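Local coordinates for protein sphingomyelinase-c (Listeria ivanovii, PDB 1ZWX) that belongs to the endonuclease/exonuclease/phosphatase family and adopts the two-sheet alpha/beta fold of DNase I-like proteins, at residues S115-Q120 / M172-T177; G123-L128 / A154-I159; M224-P229 / P244-Y249. All coordinates share one frame; numbering follows the deposited sequence.

Contact 1 of 3, residues S115-Q120 / M172-T177; sequences SQHIFQ and MQEIQT
Phe119 and Glu174 bring the two backbones closest, their CA atoms 7.2 Å apart, where strand 111-118 runs out beside helix 161-182. The case illustrates how one carboxylate can tie a helix to the end of a strand by using both of its oxygens. Glu174 reaches across with its chain extended beyond CG. Its OE1 accepts from His117 NE2 at 2.7 Å through the anti lone pair, lying close to the imidazole plane, although the bond is clearly bent (138°). Its OE2 accepts from the backbone N of Gln120, also at 2.7 Å, through the syn lone pair and almost straight at 172°. The imidazole is presented to the helix because CG of His117 is anti to its backbone N (chi1 -178°). At the other nitrogen, ND1, Glu90 provides a second carboxylate, an arrangement consistent with a positively charged ring. Beside this polar grip, the Phe119 ring turns its edge to Glu174 OE1, 3.6 Å from CD1, with the two planes nearly perpendicular. CE1 of the same edge approaches Ile175 CG1 at 4.3 Å. Phe119 and Ile175 both rest on Thr150 of strand 143-151, while Ile175 also touches Leu212 of helix 203-212.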
loop_
_atom_site.group_PDB
_atom_site.type_symbol
_atom_site.label_atom_id
_atom_site.label_comp_id
_atom_site.label_asym_id
_atom_site.label_seq_id
_atom_site.Cartn_x
_atom_site.Cartn_y
_atom_site.Cartn_z
ATOM N N SER A 115 11.368 10.676 -2.328
ATOM C CA SER A 115 10.563 11.879 -2.346
ATOM C C SER A 115 9.089 11.513 -2.127
ATOM O O SER A 115 8.715 10.352 -2.219
ATOM C CB SER A 115 10.750 12.630 -3.672
ATOM O OG SER A 115 10.353 11.780 -4.734
ATOM N N GLN A 116 8.281 12.506 -1.777
ATOM C CA GLN A 116 6.864 12.277 -1.550
ATOM C C GLN A 116 6.059 13.249 -2.401
ATOM O O GLN A 116 6.480 14.384 -2.669
ATOM C CB GLN A 116 6.501 12.428 -0.052
ATOM C CG GLN A 116 6.657 13.847 0.459
ATOM C CD GLN A 116 6.086 14.024 1.861
ATOM O OE1 GLN A 116 5.266 13.232 2.286
ATOM N NE2 GLN A 116 6.530 15.065 2.575
ATOM N N HIS A 117 4.873 12.797 -2.778
ATOM C CA HIS A 117 3.996 13.599 -3.598
ATOM C C HIS A 117 2.595 13.438 -3.068
ATOM O O HIS A 117 2.044 12.334 -3.072
ATOM C CB HIS A 117 4.037 13.152 -5.065
ATOM C CG HIS A 117 3.169 13.991 -5.953
ATOM N ND1 HIS A 117 3.679 14.898 -6.857
ATOM C CD2 HIS A 117 1.818 14.087 -6.045
ATOM C CE1 HIS A 117 2.681 15.496 -7.486
ATOM N NE2 HIS A 117 1.542 15.039 -6.993
ATOM N N ILE A 118 2.036 14.539 -2.604
ATOM C CA ILE A 118 0.723 14.539 -1.984
ATOM C C ILE A 118 -0.308 14.858 -3.070
ATOM O O ILE A 118 -0.173 15.859 -3.775
ATOM C CB ILE A 118 0.651 15.600 -0.849
ATOM C CG1 ILE A 118 1.784 15.370 0.197
ATOM C CG2 ILE A 118 -0.715 15.599 -0.173
ATOM C CD1 ILE A 118 1.889 13.904 0.669
ATOM N N PHE A 119 -1.338 14.023 -3.175
ATOM C CA PHE A 119 -2.359 14.194 -4.227
ATOM C C PHE A 119 -3.058 15.542 -4.123
ATOM O O PHE A 119 -3.294 16.049 -3.029
ATOM C CB PHE A 119 -3.386 13.091 -4.164
ATOM C CG PHE A 119 -2.857 11.732 -4.535
ATOM C CD1 PHE A 119 -1.989 11.553 -5.639
ATOM C CD2 PHE A 119 -3.214 10.641 -3.791
ATOM C CE1 PHE A 119 -1.517 10.281 -5.949
ATOM C CE2 PHE A 119 -2.764 9.389 -4.109
ATOM C CZ PHE A 119 -1.909 9.214 -5.210
ATOM N N GLN A 120 -3.420 16.100 -5.276
ATOM C CA GLN A 120 -3.996 17.423 -5.342
ATOM C C GLN A 120 -5.503 17.380 -5.396
ATOM O O GLN A 120 -6.155 18.433 -5.332
ATOM C CB GLN A 120 -3.459 18.164 -6.580
ATOM C CG GLN A 120 -1.964 18.574 -6.477
ATOM C CD GLN A 120 -1.739 19.886 -5.735
ATOM O OE1 GLN A 120 -2.619 20.381 -5.022
ATOM N NE2 GLN A 120 -0.550 20.467 -5.908
ATOM N N MET A 172 -4.003 8.700 -10.451
ATOM C CA MET A 172 -3.152 7.876 -11.318
ATOM C C MET A 172 -2.321 8.717 -12.293
ATOM O O MET A 172 -1.129 8.413 -12.503
ATOM C CB MET A 172 -3.949 6.789 -12.034
ATOM C CG MET A 172 -4.734 6.020 -11.069
ATOM S SD MET A 172 -5.116 4.315 -11.148
ATOM C CE MET A 172 -5.999 4.148 -9.597
ATOM N N GLN A 173 -2.926 9.761 -12.873
ATOM C CA GLN A 173 -2.190 10.703 -13.707
ATOM C C GLN A 173 -1.077 11.405 -12.937
ATOM O O GLN A 173 -0.002 11.609 -13.503
ATOM C CB GLN A 173 -3.076 11.775 -14.378
ATOM C CG GLN A 173 -2.277 12.710 -15.327
ATOM C CD GLN A 173 -1.641 11.905 -16.499
ATOM O OE1 GLN A 173 -2.325 11.159 -17.217
ATOM N NE2 GLN A 173 -0.325 12.034 -16.660
ATOM N N GLU A 174 -1.341 11.822 -11.688
ATOM C CA GLU A 174 -0.274 12.437 -10.878
ATOM C C GLU A 174 0.965 11.537 -10.822
ATOM O O GLU A 174 2.069 12.039 -10.923
ATOM C CB GLU A 174 -0.751 12.805 -9.467
ATOM C CG GLU A 174 -1.802 13.945 -9.454
ATOM C CD GLU A 174 -2.039 14.531 -8.052
ATOM O OE1 GLU A 174 -1.073 14.660 -7.294
ATOM O OE2 GLU A 174 -3.198 14.855 -7.713
ATOM N N ILE A 175 0.751 10.233 -10.688
ATOM C CA ILE A 175 1.833 9.247 -10.626
ATOM C C ILE A 175 2.580 9.188 -11.982
ATOM O O ILE A 175 3.815 9.272 -12.041
ATOM C CB ILE A 175 1.287 7.901 -10.235
ATOM C CG1 ILE A 175 0.819 7.919 -8.743
ATOM C CG2 ILE A 175 2.303 6.764 -10.480
ATOM C CD1 ILE A 175 0.047 6.666 -8.368
ATOM N N GLN A 176 1.819 9.080 -13.066
ATOM C CA GLN A 176 2.460 9.035 -14.395
ATOM C C GLN A 176 3.168 10.312 -14.751
ATOM O O GLN A 176 4.209 10.260 -15.386
ATOM C CB GLN A 176 1.481 8.621 -15.486
ATOM C CG GLN A 176 1.587 7.153 -15.905
ATOM C CD GLN A 176 3.001 6.718 -16.357
ATOM O OE1 GLN A 176 3.719 7.460 -17.018
ATOM N NE2 GLN A 176 3.386 5.500 -15.979
ATOM N N THR A 177 2.630 11.468 -14.372
ATOM C CA THR A 177 3.293 12.742 -14.628
ATOM C C THR A 177 4.641 12.811 -13.913
ATOM O O THR A 177 5.647 13.332 -14.448
ATOM C CB THR A 177 2.394 13.922 -14.183
ATOM O OG1 THR A 177 1.248 13.966 -15.031
ATOM C CG2 THR A 177 3.091 15.263 -14.230
#

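Contact 2 of 3, residues G123-L128 / A154-I159; sequences GGADRL and ADDSLI
Two aspartates, one from each segment, hold Gly123-Leu128 against Ala154-Ile159, each accepting a backbone N-H from the other side, and the pair shows how two loops can be joined without a sheet between them. Asp156 OD2 receives the Ala125 N-H at 2.8 Å, met from above the carboxylate plane, at the start of the 3-10 segment 125-128. In return, Asp126 OD2 accepts from Ala154 N at 2.9 Å, nearly along its own C-O axis; the same oxygen forms a salt bridge with Lys131, which probably offsets its charge. A further hydrogen bond is internal: OD1 of Asp156 takes the Leu158 N-H through its anti lone pair, making an Asx turn, so that both oxygens of this carboxylate are engaged. Water adds a link, donating to Asp156 OD2 at 2.6 Å and only weakly to Gly123 O.

The apolar part is small. Ile159 sends its two branches to the glycines: CD1 lies 3.9 Å from Gly123 C, and CG2 lies 3.8 Å from Gly124 N. Gly124 CA lies 3.6 Å from Asp156 OD2, so the chain passes close by the carboxylate.

Ala154 borders a bound phosphate ion, probably from the crystallisation liquor. The contact joins the loop between strands 111-118 and 132-140 to the one leading from strand 143-151 into helix 161-182, whose Ser164 is touched by Ile159.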
loop_
_atom_site.group_PDB
_atom_site.type_symbol
_atom_site.label_atom_id
_atom_site.label_comp_id
_atom_site.label_asym_id
_atom_site.label_seq_id
_atom_site.Cartn_x
_atom_site.Cartn_y
_atom_site.Cartn_z
ATOM N N GLY A 123 -11.654 13.452 -2.135
ATOM C CA GLY A 123 -13.079 13.554 -1.892
ATOM C C GLY A 123 -13.560 12.836 -0.656
ATOM O O GLY A 123 -12.945 11.845 -0.212
ATOM N N GLY A 124 -14.657 13.350 -0.069
ATOM C CA GLY A 124 -15.275 12.700 1.079
ATOM C C GLY A 124 -14.322 12.693 2.248
ATOM O O GLY A 124 -13.515 13.587 2.394
ATOM N N ALA A 125 -14.407 11.656 3.069
ATOM C CA ALA A 125 -13.566 11.547 4.267
ATOM C C ALA A 125 -12.096 11.525 3.936
ATOM O O ALA A 125 -11.254 11.830 4.804
ATOM C CB ALA A 125 -13.936 10.277 5.048
ATOM N N ASP A 126 -11.764 11.179 2.682
ATOM C CA ASP A 126 -10.332 11.157 2.261
ATOM C C ASP A 126 -9.679 12.521 2.258
ATOM O O ASP A 126 -8.448 12.631 2.381
ATOM C CB ASP A 126 -10.164 10.447 0.897
ATOM C CG ASP A 126 -9.952 8.964 1.072
ATOM O OD1 ASP A 126 -9.860 8.563 2.261
ATOM O OD2 ASP A 126 -9.862 8.195 0.099
ATOM N N ARG A 127 -10.497 13.573 2.181
ATOM C CA ARG A 127 -9.988 14.939 2.300
ATOM C C ARG A 127 -9.376 15.219 3.677
ATOM O O ARG A 127 -8.661 16.210 3.839
ATOM C CB ARG A 127 -11.077 15.995 2.009
ATOM C CG ARG A 127 -11.655 15.930 0.587
ATOM C CD ARG A 127 -12.755 17.004 0.410
ATOM N NE ARG A 127 -12.783 17.423 -0.982
ATOM C CZ ARG A 127 -12.607 18.660 -1.405
ATOM N NH1 ARG A 127 -12.479 19.659 -0.554
ATOM N NH2 ARG A 127 -12.643 18.907 -2.698
ATOM N N LEU A 128 -9.636 14.356 4.661
ATOM C CA LEU A 128 -9.036 14.549 6.003
ATOM C C LEU A 128 -7.602 14.003 6.122
ATOM O O LEU A 128 -6.920 14.218 7.144
ATOM C CB LEU A 128 -9.939 13.928 7.086
ATOM C CG LEU A 128 -11.308 14.627 7.219
ATOM C CD1 LEU A 128 -12.194 13.847 8.164
ATOM C CD2 LEU A 128 -11.151 16.086 7.678
ATOM N N ALA A 154 -10.669 6.253 -1.875
ATOM C CA ALA A 154 -11.624 5.165 -1.705
ATOM C C ALA A 154 -13.013 5.586 -2.225
ATOM O O ALA A 154 -13.300 6.777 -2.337
ATOM C CB ALA A 154 -11.742 4.790 -0.223
ATOM N N ASP A 155 -13.853 4.594 -2.523
ATOM C CA ASP A 155 -15.317 4.834 -2.601
ATOM C C ASP A 155 -15.770 5.298 -1.193
ATOM O O ASP A 155 -15.269 4.759 -0.179
ATOM C CB ASP A 155 -16.052 3.560 -3.075
ATOM C CG ASP A 155 -15.890 3.316 -4.582
ATOM O OD1 ASP A 155 -15.244 4.126 -5.274
ATOM O OD2 ASP A 155 -16.445 2.332 -5.098
ATOM N N ASP A 156 -16.663 6.308 -1.141
ATOM C CA ASP A 156 -17.155 6.965 0.106
ATOM C C ASP A 156 -18.665 6.972 -0.067
ATOM O O ASP A 156 -19.148 7.310 -1.151
ATOM C CB ASP A 156 -16.662 8.418 0.174
ATOM C CG ASP A 156 -16.910 9.130 1.567
ATOM O OD1 ASP A 156 -18.065 9.471 1.954
ATOM O OD2 ASP A 156 -15.900 9.407 2.272
ATOM N N SER A 157 -19.414 6.633 0.978
ATOM C CA SER A 157 -20.876 6.762 0.922
ATOM C C SER A 157 -21.356 8.108 0.360
ATOM O O SER A 157 -22.305 8.152 -0.422
ATOM C CB SER A 157 -21.461 6.556 2.323
ATOM O OG SER A 157 -21.283 5.204 2.667
ATOM N N LEU A 158 -20.682 9.184 0.735
ATOM C CA LEU A 158 -21.197 10.505 0.443
ATOM C C LEU A 158 -20.664 11.126 -0.855
ATOM O O LEU A 158 -20.930 12.297 -1.135
ATOM C CB LEU A 158 -20.973 11.435 1.619
ATOM C CG LEU A 158 -21.751 11.070 2.891
ATOM C CD1 LEU A 158 -21.615 12.182 3.933
ATOM C CD2 LEU A 158 -23.224 10.770 2.567
ATOM N N ILE A 159 -19.902 10.358 -1.633
ATOM C CA ILE A 159 -19.541 10.804 -2.994
ATOM C C ILE A 159 -19.931 9.727 -3.984
ATOM O O ILE A 159 -19.916 8.542 -3.662
ATOM C CB ILE A 159 -18.049 11.280 -3.132
ATOM C CG1 ILE A 159 -17.070 10.099 -3.070
ATOM C CG2 ILE A 159 -17.718 12.347 -2.078
ATOM C CD1 ILE A 159 -15.619 10.490 -3.066
HETATM O O HOH W 1 -13.781 8.746 0.967
#

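Contact 3 of 3, residues M224-P229 / P244-Y249; sequences MATWDP and PEYLDY
Thr226 places its methyl squarely over the ring of Tyr246, CG2 standing 3.9 Å from the ring centroid and only 5° off the normal, a CH-pi contact at the apolar centre. Met224 closes on the rim of the same ring, its CB 3.7 Å from Tyr246 CE1, and Val266 of strand 262-266 touches all three side chains. Farther out, Ala225 CB meets Pro244 CB at 3.7 Å, and Trp227 CB packs loosely against Leu247 CD1.

Around these side chains the backbones pair in a single antiparallel bridge: Glu245 N donates to Trp227 O at 2.7 Å, and Trp227 N donates back to Glu245 O. Because Thr226 and Trp227 both face Glu245, the pairing is a classic beta bulge. Trp227 O also receives a CA-H...O contact from Pro244.

The polar edge is reached through the other branch of Thr226. With OG1 set between the backbone N and the carbonyl carbon (chi1 69°), the hydroxyl accepts from Leu247 N at 3.0 Å and donates to the anti lone pair of Asp248 OD1 at 2.7 Å. That oxygen is also hydrogen-bonded to His291 ND1, a pairing consistent with the Asp-His pair of DNase I-like relatives. A single threonine thus supplies both the methyl over the ring and the hydroxyl behind the carboxylate, a bond that would help to orient the carboxylate toward His291.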
loop_
_atom_site.group_PDB
_atom_site.type_symbol
_atom_site.label_atom_id
_atom_site.label_comp_id
_atom_site.label_asym_id
_atom_site.label_seq_id
_atom_site.Cartn_x
_atom_site.Cartn_y
_atom_site.Cartn_z
ATOM N N MET A 224 -9.470 -14.301 -6.281
ATOM C CA MET A 224 -9.061 -13.873 -4.964
ATOM C C MET A 224 -9.735 -12.524 -4.606
ATOM O O MET A 224 -10.365 -11.844 -5.463
ATOM C CB MET A 224 -7.531 -13.771 -4.903
ATOM C CG MET A 224 -6.795 -14.874 -4.102
ATOM S SD MET A 224 -7.401 -16.592 -4.090
ATOM C CE MET A 224 -8.876 -16.516 -3.047
ATOM N N ALA A 225 -9.632 -12.164 -3.339
ATOM C CA ALA A 225 -10.094 -10.871 -2.857
ATOM C C ALA A 225 -9.110 -10.439 -1.798
ATOM O O ALA A 225 -8.803 -11.199 -0.889
ATOM C CB ALA A 225 -11.509 -10.982 -2.259
ATOM N N THR A 226 -8.585 -9.235 -1.935
ATOM C CA THR A 226 -7.689 -8.682 -0.931
ATOM C C THR A 226 -8.471 -7.992 0.192
ATOM O O THR A 226 -7.921 -7.734 1.260
ATOM C CB THR A 226 -6.688 -7.695 -1.553
ATOM O OG1 THR A 226 -7.368 -6.493 -1.984
ATOM C CG2 THR A 226 -5.957 -8.367 -2.739
ATOM N N TRP A 227 -9.751 -7.698 -0.077
ATOM C CA TRP A 227 -10.640 -7.068 0.906
ATOM C C TRP A 227 -11.863 -7.981 0.909
ATOM O O TRP A 227 -12.671 -7.948 -0.026
ATOM C CB TRP A 227 -10.958 -5.621 0.497
ATOM C CG TRP A 227 -11.691 -4.837 1.551
ATOM C CD1 TRP A 227 -11.152 -4.143 2.596
ATOM C CD2 TRP A 227 -13.115 -4.671 1.645
ATOM N NE1 TRP A 227 -12.161 -3.560 3.350
ATOM C CE2 TRP A 227 -13.372 -3.881 2.789
ATOM C CE3 TRP A 227 -14.196 -5.155 0.892
ATOM C CZ2 TRP A 227 -14.689 -3.532 3.192
ATOM C CZ3 TRP A 227 -15.505 -4.819 1.294
ATOM C CH2 TRP A 227 -15.732 -4.020 2.432
ATOM N N ASP A 228 -11.943 -8.840 1.916
ATOM C CA ASP A 228 -12.916 -9.945 1.914
ATOM C C ASP A 228 -13.740 -10.070 3.197
ATOM O O ASP A 228 -13.313 -10.735 4.144
ATOM C CB ASP A 228 -12.207 -11.278 1.657
ATOM C CG ASP A 228 -13.143 -12.332 1.115
ATOM O OD1 ASP A 228 -14.381 -12.238 1.314
ATOM O OD2 ASP A 228 -12.648 -13.269 0.492
ATOM N N PRO A 229 -14.933 -9.436 3.238
ATOM C CA PRO A 229 -15.811 -9.643 4.417
ATOM C C PRO A 229 -16.300 -11.097 4.638
ATOM O O PRO A 229 -16.827 -11.408 5.717
ATOM C CB PRO A 229 -17.000 -8.709 4.140
ATOM C CG PRO A 229 -16.499 -7.715 3.117
ATOM C CD PRO A 229 -15.529 -8.498 2.268
ATOM N N PRO A 244 -16.902 -8.902 -1.481
ATOM C CA PRO A 244 -15.432 -8.941 -1.486
ATOM C C PRO A 244 -14.876 -8.164 -2.682
ATOM O O PRO A 244 -15.512 -8.133 -3.740
ATOM C CB PRO A 244 -15.125 -10.433 -1.615
ATOM C CG PRO A 244 -16.350 -11.135 -1.105
ATOM C CD PRO A 244 -17.482 -10.263 -1.543
ATOM N N GLU A 245 -13.725 -7.514 -2.513
ATOM C CA GLU A 245 -13.101 -6.764 -3.601
ATOM C C GLU A 245 -11.621 -7.127 -3.718
ATOM O O GLU A 245 -11.041 -7.659 -2.774
ATOM C CB GLU A 245 -13.266 -5.243 -3.411
ATOM C CG GLU A 245 -14.735 -4.734 -3.531
ATOM C CD GLU A 245 -14.869 -3.218 -3.381
ATOM O OE1 GLU A 245 -14.241 -2.465 -4.170
ATOM O OE2 GLU A 245 -15.621 -2.765 -2.479
ATOM N N TYR A 246 -11.039 -6.845 -4.884
ATOM C CA TYR A 246 -9.611 -7.054 -5.148
ATOM C C TYR A 246 -9.017 -5.684 -5.467
ATOM O O TYR A 246 -9.287 -5.119 -6.524
ATOM C CB TYR A 246 -9.416 -8.048 -6.317
ATOM C CG TYR A 246 -8.004 -8.595 -6.398
ATOM C CD1 TYR A 246 -7.750 -9.936 -6.123
ATOM C CD2 TYR A 246 -6.931 -7.770 -6.715
ATOM C CE1 TYR A 246 -6.467 -10.454 -6.174
ATOM C CE2 TYR A 246 -5.650 -8.251 -6.743
ATOM C CZ TYR A 246 -5.421 -9.609 -6.492
ATOM O OH TYR A 246 -4.144 -10.120 -6.553
ATOM N N LEU A 247 -8.261 -5.113 -4.526
ATOM C CA LEU A 247 -7.948 -3.683 -4.540
ATOM C C LEU A 247 -6.453 -3.357 -4.424
ATOM O O LEU A 247 -6.044 -2.200 -4.605
ATOM C CB LEU A 247 -8.647 -3.008 -3.346
ATOM C CG LEU A 247 -10.186 -3.051 -3.320
ATOM C CD1 LEU A 247 -10.695 -2.399 -2.019
ATOM C CD2 LEU A 247 -10.763 -2.343 -4.554
ATOM N N ASP A 248 -5.670 -4.371 -4.052
ATOM C CA ASP A 248 -4.232 -4.184 -3.730
ATOM C C ASP A 248 -3.369 -4.904 -4.794
ATOM O O ASP A 248 -3.581 -6.071 -5.116
ATOM C CB ASP A 248 -3.902 -4.742 -2.344
ATOM C CG ASP A 248 -4.712 -4.091 -1.220
ATOM O OD1 ASP A 248 -5.849 -4.531 -0.955
ATOM O OD2 ASP A 248 -4.172 -3.173 -0.581
ATOM N N TYR A 249 -2.406 -4.167 -5.323
ATOM C CA TYR A 249 -1.622 -4.616 -6.469
ATOM C C TYR A 249 -0.176 -4.167 -6.361
ATOM O O TYR A 249 0.129 -3.106 -5.781
ATOM C CB TYR A 249 -2.143 -3.946 -7.729
ATOM C CG TYR A 249 -3.627 -4.170 -8.035
ATOM C CD1 TYR A 249 -4.580 -3.228 -7.655
ATOM C CD2 TYR A 249 -4.041 -5.306 -8.742
ATOM C CE1 TYR A 249 -5.959 -3.426 -7.952
ATOM C CE2 TYR A 249 -5.415 -5.527 -9.042
ATOM C CZ TYR A 249 -6.349 -4.568 -8.644
ATOM O OH TYR A 249 -7.664 -4.778 -8.971
#

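Overall arrangement
Contact 2 lies at the surface; contacts 1 and 3 are partly buried and reach one mixed sheet, contact 1 at strand 111-118, next to the outermost strand 88-90, and contact 3 at the outermost strand 248-252. Contact 1 ties the end of strand 111-118 and the residues after it to helix 161-182; contact 2, nested inside the loop it closes, ties the following loop to the one leading into that helix. Carboxylates serve all three: one glutamate clamps a ring and a backbone in contact 1, aspartates take backbone N-H groups in contact 2, and in contact 3 an aspartate takes a threonine hydroxyl beside backbone pairing and a CH-pi contact.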